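Local atomic coordinates of putative ArsC family related protein (Bacteroides fragilis, PDB entry 3GKX), a protein that is of unknown function but belongs to the ArsC family, a thioredoxin-clan group that includes arsenate reductases. Residues B[64-67]-B[68-72]; B[78-82]-B[83-87]; B[21-24]-B[25-29]. All blocks are in the same frame, centred on the assembly; numbering follows the deposited sequence.

Interaction 1 (B[64-67]-B[68-72]); sequences SGVV and YKELK
The backbone N of E70 donates to O of V66 at 3.0 Å, and one residue further on N of L71 reaches O of V67 at 3.2 Å. The two bonds are not alike: the first is nearly straight, with an N-H...O angle of 165°, while the second is bent to 139° where the chain begins to leave the helix. The side chains repeat the same four-residue spacing. V67 and L71 run side by side in the same direction, and CG1 of V67 meets CD1 of L71 at 4.2 Å, a grazing apolar contact. It is made by the methyl that the first torsion of V67 (174°) turns opposite the backbone N and beside the carbonyl carbon. L71 leans on the backbone as well, its CG only 3.3 Å from O of V67, the acceptor of the bent bond. V66 and E70 are paired similarly on an exposed flank, but the carboxylate has two modelled positions and its approach to the valine is doubtful.

A Schellman motif closes this short helix, 66-70. K72 adopts a positive phi and its N returns to O of K69 at 3.0 Å. The same lysine is also the N-cap of helix 73-76, and one residue thus serves both the end of one helix and the start of the next.

Farther out, Y68 and V67 touch neighbouring loops. The phenol ring of Y68 packs on F61, T63 and L77, while V67 touches N92.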
loop_
_atom_site.group_PDB
_atom_site.type_symbol
_atom_site.label_atom_id
_atom_site.label_comp_id
_atom_site.label_asym_id
_atom_site.label_seq_id
_atom_site.Cartn_x
_atom_site.Cartn_y
_atom_site.Cartn_z
ATOM N N SER B 64 15.455 6.665 -8.019
ATOM C CA SER B 64 16.343 7.685 -8.566
ATOM C C SER B 64 17.781 7.258 -8.293
ATOM O O SER B 64 18.723 7.876 -8.798
ATOM C CB SER B 64 16.063 9.069 -7.948
ATOM O OG SER B 64 14.671 9.395 -7.951
ATOM N N GLY B 65 17.950 6.196 -7.506
ATOM C CA GLY B 65 19.293 5.776 -7.101
ATOM C C GLY B 65 20.147 5.210 -8.234
ATOM O O GLY B 65 19.626 4.727 -9.240
ATOM N N VAL B 66 21.464 5.259 -8.059
ATOM C CA VAL B 66 22.393 4.630 -8.996
ATOM C C VAL B 66 22.475 3.114 -8.691
ATOM O O VAL B 66 22.675 2.308 -9.603
ATOM C CB VAL B 66 23.827 5.274 -8.948
ATOM C CG1 VAL B 66 24.623 4.932 -10.212
ATOM C CG2 VAL B 66 23.755 6.789 -8.773
ATOM N N VAL B 67 22.304 2.738 -7.416
ATOM C CA VAL B 67 22.451 1.337 -6.987
ATOM C C VAL B 67 21.277 0.523 -7.520
ATOM O O VAL B 67 21.451 -0.591 -8.033
ATOM C CB VAL B 67 22.610 1.198 -5.445
ATOM C CG1 VAL B 67 22.603 -0.287 -5.024
ATOM C CG2 VAL B 67 23.922 1.926 -4.954
ATOM N N TYR B 68 20.084 1.102 -7.405
ATOM C CA TYR B 68 18.917 0.617 -8.113
ATOM C C TYR B 68 19.159 0.354 -9.615
ATOM O O TYR B 68 18.771 -0.697 -10.143
ATOM C CB TYR B 68 17.805 1.644 -7.984
ATOM C CG TYR B 68 16.453 1.108 -8.336
ATOM C CD1 TYR B 68 15.650 0.520 -7.371
ATOM C CD2 TYR B 68 15.971 1.200 -9.630
ATOM C CE1 TYR B 68 14.397 0.043 -7.691
ATOM C CE2 TYR B 68 14.738 0.724 -9.965
ATOM C CZ TYR B 68 13.957 0.148 -8.999
ATOM O OH TYR B 68 12.716 -0.314 -9.352
ATOM N N LYS B 69 19.769 1.341 -10.279
ATOM C CA LYS B 69 20.001 1.351 -11.726
ATOM C C LYS B 69 20.869 0.161 -12.143
ATOM O O LYS B 69 20.464 -0.651 -12.977
ATOM C CB LYS B 69 20.677 2.679 -12.106
ATOM C CG LYS B 69 20.589 3.115 -13.553
ATOM C CD LYS B 69 21.805 3.999 -13.876
ATOM C CE LYS B 69 21.460 5.152 -14.789
ATOM N NZ LYS B 69 21.898 4.859 -16.194
ATOM N N GLU B 70 22.041 0.040 -11.525
ATOM C CA GLU B 70 23.028 -0.965 -11.909
ATOM C C GLU B 70 22.741 -2.395 -11.421
ATOM O O GLU B 70 23.432 -3.328 -11.833
ATOM C CB GLU B 70 24.433 -0.497 -11.523
ATOM C CG GLU B 70 25.035 0.475 -12.533
ATOM C CD GLU B 70 25.635 1.691 -11.871
ATOM O OE1 GLU B 70 25.406 1.869 -10.655
ATOM O OE2 GLU B 70 26.326 2.471 -12.558
ATOM N N LEU B 71 21.743 -2.561 -10.550
ATOM C CA LEU B 71 21.210 -3.882 -10.202
ATOM C C LEU B 71 19.939 -4.211 -11.006
ATOM O O LEU B 71 19.269 -5.228 -10.758
ATOM C CB LEU B 71 20.879 -3.966 -8.712
ATOM C CG LEU B 71 21.894 -3.872 -7.578
ATOM C CD1 LEU B 71 21.090 -3.947 -6.288
ATOM C CD2 LEU B 71 22.914 -4.987 -7.632
ATOM N N LYS B 72 19.581 -3.332 -11.939
ATOM C CA LYS B 72 18.443 -3.549 -12.831
ATOM C C LYS B 72 17.189 -3.926 -12.060
ATOM O O LYS B 72 16.443 -4.821 -12.467
ATOM C CB LYS B 72 18.757 -4.616 -13.902
ATOM C CG LYS B 72 20.004 -4.350 -14.740
ATOM C CD LYS B 72 19.827 -4.905 -16.147
ATOM C CE LYS B 72 21.111 -4.812 -16.966
ATOM N NZ LYS B 72 21.606 -3.417 -17.089
#

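Interaction 2 (B[78-82]-B[83-87]); sequences PTMTE and EEQIA
T81 and E84 hold each other at the start of helix 82-89 through a capping box, the reciprocal pairing by which a helix N-terminus can satisfy its first amides. OG1 of T81 accepts from N of E84 at 3.2 Å, and OE1 of E84 accepts from N of T81 at 3.0 Å, the donor lying above the carboxylate plane. The threonine torsion (65°) sets OG1 between its own N and carbonyl carbon, where it faces N of E84. Directly behind, N of Q85 meets O of T81 at 2.8 Å in an almost linear bond (178°).

The close-fitting part lies beside this box. CE of the selenomethionine M80 rests 3.6 Å from CG of Q85, whose amide NE2 bonds to O of L77. E82 and I86 run alongside each other, CG of E82 lying 3.7 Å from CD1 of I86, and the buried isoleucine continues onto L46, K47 and I50 of helix 43-53. By contrast, P78 and T79 make little contact with 83-87 on the solvent side, OG1 of T79 bonding to O of K76; E84 is exposed too, although T81 holds its carboxylate.

The other acidic side chains have separate tasks: E83 forms a salt bridge with K47, and E82 one with K58 of the second subunit, which also packs its P78 against T81. A carboxylate held at a helix N-terminus, like that of E84, would probably be stabilised in its charged form by the helix dipole.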
loop_
_atom_site.group_PDB
_atom_site.type_symbol
_atom_site.label_atom_id
_atom_site.label_comp_id
_atom_site.label_asym_id
_atom_site.label_seq_id
_atom_site.Cartn_x
_atom_site.Cartn_y
_atom_site.Cartn_z
ATOM N N PRO B 78 9.543 -7.270 -9.835
ATOM C CA PRO B 78 8.359 -8.102 -9.866
ATOM C C PRO B 78 8.681 -9.532 -9.444
ATOM O O PRO B 78 8.275 -9.950 -8.344
ATOM C CB PRO B 78 7.917 -8.006 -11.319
ATOM C CG PRO B 78 8.212 -6.590 -11.640
ATOM C CD PRO B 78 9.529 -6.299 -10.945
ATOM N N THR B 79 9.448 -10.222 -10.281
ATOM C CA THR B 79 9.993 -11.570 -10.041
ATOM C C THR B 79 10.491 -11.892 -8.602
ATOM O O THR B 79 10.822 -13.051 -8.275
ATOM C CB THR B 79 11.106 -11.869 -11.089
ATOM O OG1 THR B 79 12.320 -11.225 -10.704
ATOM C CG2 THR B 79 10.688 -11.345 -12.433
HETATM N N MSE B 80 10.512 -10.866 -7.753
HETATM C CA MSE B 80 10.849 -11.024 -6.348
HETATM C C MSE B 80 9.635 -11.028 -5.437
HETATM O O MSE B 80 8.668 -10.270 -5.627
HETATM C CB MSE B 80 11.783 -9.915 -5.905
HETATM C CG MSE B 80 12.907 -9.669 -6.898
HETATM SE SE MSE B 80 14.338 -8.750 -5.986
HETATM C CE MSE B 80 13.616 -6.968 -5.805
ATOM N N THR B 81 9.708 -11.880 -4.425
ATOM C CA THR B 81 8.661 -11.962 -3.445
ATOM C C THR B 81 8.921 -10.837 -2.448
ATOM O O THR B 81 10.027 -10.282 -2.397
ATOM C CB THR B 81 8.703 -13.331 -2.739
ATOM O OG1 THR B 81 9.929 -13.432 -1.993
ATOM C CG2 THR B 81 8.621 -14.498 -3.760
ATOM N N GLU B 82 7.902 -10.514 -1.664
ATOM C CA GLU B 82 8.008 -9.541 -0.587
ATOM C C GLU B 82 9.176 -9.893 0.330
ATOM O O GLU B 82 9.992 -9.020 0.616
ATOM C CB GLU B 82 6.711 -9.490 0.226
ATOM C CG GLU B 82 6.706 -8.434 1.309
ATOM C CD GLU B 82 5.522 -8.565 2.278
ATOM O OE1 GLU B 82 4.357 -8.580 1.829
ATOM O OE2 GLU B 82 5.772 -8.672 3.494
ATOM N N GLU B 83 9.231 -11.140 0.820
ATOM C CA GLU B 83 10.387 -11.621 1.604
ATOM C C GLU B 83 11.709 -11.217 0.924
ATOM O O GLU B 83 12.533 -10.548 1.546
ATOM C CB GLU B 83 10.385 -13.145 1.825
ATOM C CG GLU B 83 9.368 -13.695 2.844
ATOM C CD GLU B 83 9.460 -13.069 4.262
ATOM O OE1 GLU B 83 10.594 -12.886 4.797
ATOM O OE2 GLU B 83 8.381 -12.783 4.856
ATOM N N GLU B 84 11.883 -11.580 -0.347
ATOM C CA GLU B 84 13.122 -11.239 -1.077
ATOM C C GLU B 84 13.370 -9.725 -1.232
ATOM O O GLU B 84 14.485 -9.241 -0.980
ATOM C CB GLU B 84 13.185 -11.941 -2.422
ATOM C CG GLU B 84 13.056 -13.451 -2.313
ATOM C CD GLU B 84 12.840 -14.121 -3.655
ATOM O OE1 GLU B 84 12.305 -13.466 -4.579
ATOM O OE2 GLU B 84 13.232 -15.312 -3.798
ATOM N N GLN B 85 12.339 -8.990 -1.654
ATOM C CA GLN B 85 12.395 -7.524 -1.706
ATOM C C GLN B 85 12.793 -6.883 -0.360
ATOM O O GLN B 85 13.610 -5.980 -0.336
ATOM C CB GLN B 85 11.054 -6.950 -2.163
ATOM C CG GLN B 85 10.776 -7.086 -3.653
ATOM C CD GLN B 85 9.321 -6.879 -3.969
ATOM O OE1 GLN B 85 8.547 -6.509 -3.098
ATOM N NE2 GLN B 85 8.931 -7.130 -5.214
ATOM N N ILE B 86 12.213 -7.348 0.751
ATOM C CA ILE B 86 12.567 -6.804 2.071
ATOM C C ILE B 86 14.009 -7.161 2.465
ATOM O O ILE B 86 14.750 -6.283 2.926
ATOM C CB ILE B 86 11.557 -7.208 3.175
ATOM C CG1 ILE B 86 10.158 -6.646 2.858
ATOM C CG2 ILE B 86 12.073 -6.791 4.534
ATOM C CD1 ILE B 86 9.030 -7.102 3.828
ATOM N N ALA B 87 14.391 -8.429 2.273
ATOM C CA ALA B 87 15.763 -8.910 2.491
ATOM C C ALA B 87 16.783 -8.086 1.738
ATOM O O ALA B 87 17.822 -7.755 2.307
ATOM C CB ALA B 87 15.910 -10.390 2.125
#

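Interaction 3 (B[21-24]-B[25-29]); sequences KKWL and IENNI
Helix 15-26, the crossover helix of a beta-alpha-beta unit between strands 7-10 and 32-35, ends here, and W23 and N27 shape its last turn. O of W23 takes two bonds from one residue: N of N27 and the side-chain ND2 of N27 each lie 2.9 Å from it, and they arrive from opposite faces of the carbonyl plane. The asparagine amide also lies over the indole, its plane 30° from that of the ring, with ND2 3.1 Å from CE2 of W23. CB of N27 adds a CH-pi contact, 4.1 Å from the centroid of the six-membered ring and 6° off its normal. Chi1 of N27 (-70°) sets CG opposite the carbonyl carbon, and rotation about the next bond turns ND2 toward O of W23.

Termination itself is a Schellman motif with N28 as its positive-phi C-prime residue. N of I29 bonds to O of L24 at 2.9 Å, and N of N28 to O of I25. The reversal brings CB of I29 to 3.9 Å from CD2 of L24, two apolar chains crossing at about a right angle. The buried L24 packs onward against F8 of strand 7-10 and Y31, while W23 meets the ring of F111.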
loop_
_atom_site.group_PDB
_atom_site.type_symbol
_atom_site.label_atom_id
_atom_site.label_comp_id
_atom_site.label_asym_id
_atom_site.label_seq_id
_atom_site.Cartn_x
_atom_site.Cartn_y
_atom_site.Cartn_z
ATOM N N LYS B 21 12.626 18.155 5.607
ATOM C CA LYS B 21 13.199 18.591 6.840
ATOM C C LYS B 21 12.769 20.057 7.061
ATOM O O LYS B 21 12.283 20.394 8.142
ATOM C CB LYS B 21 14.715 18.436 6.779
ATOM C CG LYS B 21 15.484 19.206 7.866
ATOM C CD LYS B 21 16.800 19.732 7.298
ATOM C CE LYS B 21 17.656 20.445 8.344
ATOM N NZ LYS B 21 18.451 19.439 9.117
ATOM N N LYS B 22 12.921 20.914 6.036
ATOM C CA LYS B 22 12.399 22.286 6.113
ATOM C C LYS B 22 10.929 22.325 6.576
ATOM O O LYS B 22 10.594 23.058 7.502
ATOM C CB LYS B 22 12.596 23.073 4.793
ATOM C CG LYS B 22 14.003 23.604 4.547
ATOM C CD LYS B 22 14.074 24.277 3.176
ATOM C CE LYS B 22 15.402 24.042 2.501
ATOM N NZ LYS B 22 15.267 23.789 1.020
ATOM N N TRP B 23 10.076 21.504 5.954
ATOM C CA TRP B 23 8.681 21.352 6.369
ATOM C C TRP B 23 8.480 20.913 7.833
ATOM O O TRP B 23 7.654 21.498 8.541
ATOM C CB TRP B 23 7.922 20.422 5.409
ATOM C CG TRP B 23 6.433 20.376 5.634
ATOM C CD1 TRP B 23 5.494 21.079 4.965
ATOM C CD2 TRP B 23 5.730 19.586 6.608
ATOM N NE1 TRP B 23 4.241 20.791 5.455
ATOM C CE2 TRP B 23 4.358 19.878 6.467
ATOM C CE3 TRP B 23 6.133 18.694 7.606
ATOM C CZ2 TRP B 23 3.375 19.275 7.263
ATOM C CZ3 TRP B 23 5.158 18.103 8.415
ATOM C CH2 TRP B 23 3.800 18.390 8.236
ATOM N N LEU B 24 9.215 19.904 8.309
ATOM C CA LEU B 24 9.075 19.507 9.730
ATOM C C LEU B 24 9.381 20.657 10.697
ATOM O O LEU B 24 8.720 20.792 11.723
ATOM C CB LEU B 24 9.984 18.333 10.104
ATOM C CG LEU B 24 9.751 16.925 9.571
ATOM C CD1 LEU B 24 11.007 16.130 9.916
ATOM C CD2 LEU B 24 8.465 16.324 10.155
ATOM N N ILE B 25 10.408 21.445 10.406
ATOM C CA ILE B 25 10.761 22.548 11.309
ATOM C C ILE B 25 9.742 23.688 11.201
ATOM O O ILE B 25 9.229 24.174 12.220
ATOM C CB ILE B 25 12.199 23.061 11.112
ATOM C CG1 ILE B 25 13.203 21.893 11.255
ATOM C CG2 ILE B 25 12.477 24.132 12.118
ATOM C CD1 ILE B 25 14.620 22.208 10.744
ATOM N N GLU B 26 9.439 24.089 9.964
ATOM C CA GLU B 26 8.364 25.050 9.700
ATOM C C GLU B 26 7.106 24.658 10.492
ATOM O O GLU B 26 6.495 25.501 11.122
ATOM C CB GLU B 26 8.067 25.119 8.199
ATOM C CG GLU B 26 7.067 26.170 7.760
ATOM C CD GLU B 26 6.629 25.963 6.314
ATOM O OE1 GLU B 26 5.792 25.059 6.045
ATOM O OE2 GLU B 26 7.123 26.708 5.439
ATOM N N ASN B 27 6.744 23.378 10.495
ATOM C CA ASN B 27 5.519 22.962 11.180
ATOM C C ASN B 27 5.629 22.612 12.666
ATOM O O ASN B 27 4.664 22.123 13.267
ATOM C CB ASN B 27 4.773 21.893 10.374
ATOM C CG ASN B 27 4.169 22.469 9.108
ATOM O OD1 ASN B 27 3.033 22.959 9.113
ATOM N ND2 ASN B 27 4.956 22.488 8.033
ATOM N N ASN B 28 6.794 22.911 13.247
ATOM C CA ASN B 28 7.083 22.702 14.670
ATOM C C ASN B 28 7.085 21.247 15.119
ATOM O O ASN B 28 6.855 20.972 16.283
ATOM C CB ASN B 28 6.132 23.516 15.529
ATOM C CG ASN B 28 6.350 24.976 15.363
ATOM O OD1 ASN B 28 5.476 25.696 14.873
ATOM N ND2 ASN B 28 7.538 25.440 15.744
ATOM N N ILE B 29 7.353 20.329 14.194
ATOM C CA ILE B 29 7.393 18.902 14.542
ATOM C C ILE B 29 8.781 18.480 15.059
ATOM O O ILE B 29 9.762 18.433 14.308
ATOM C CB ILE B 29 6.922 17.979 13.377
ATOM C CG1 ILE B 29 5.642 18.538 12.704
ATOM C CG2 ILE B 29 6.740 16.531 13.863
ATOM C CD1 ILE B 29 4.299 18.262 13.476
#

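How the interactions relate
The three contacts illustrate how helix ends are finished: interaction 2 shows a start, interaction 3 an end, and interaction 1 an end that passes straight into another start. Interactions 1 and 2 are neighbours, with centres 16 Å apart and nearest atoms about 7 Å apart, and Y68 and Q85 both find partners in L77. Interaction 3 lies on the opposite side of the chain's centre, its own centre 30 Å from that of interaction 1 and 34 Å from that of interaction 2. It alone belongs to the beta-alpha-beta unit, and K21 comes near, without touching, the thioredoxin-like CxxC sequence C14-C17, whose role here is unconfirmed. Interaction 2 alone meets the second subunit.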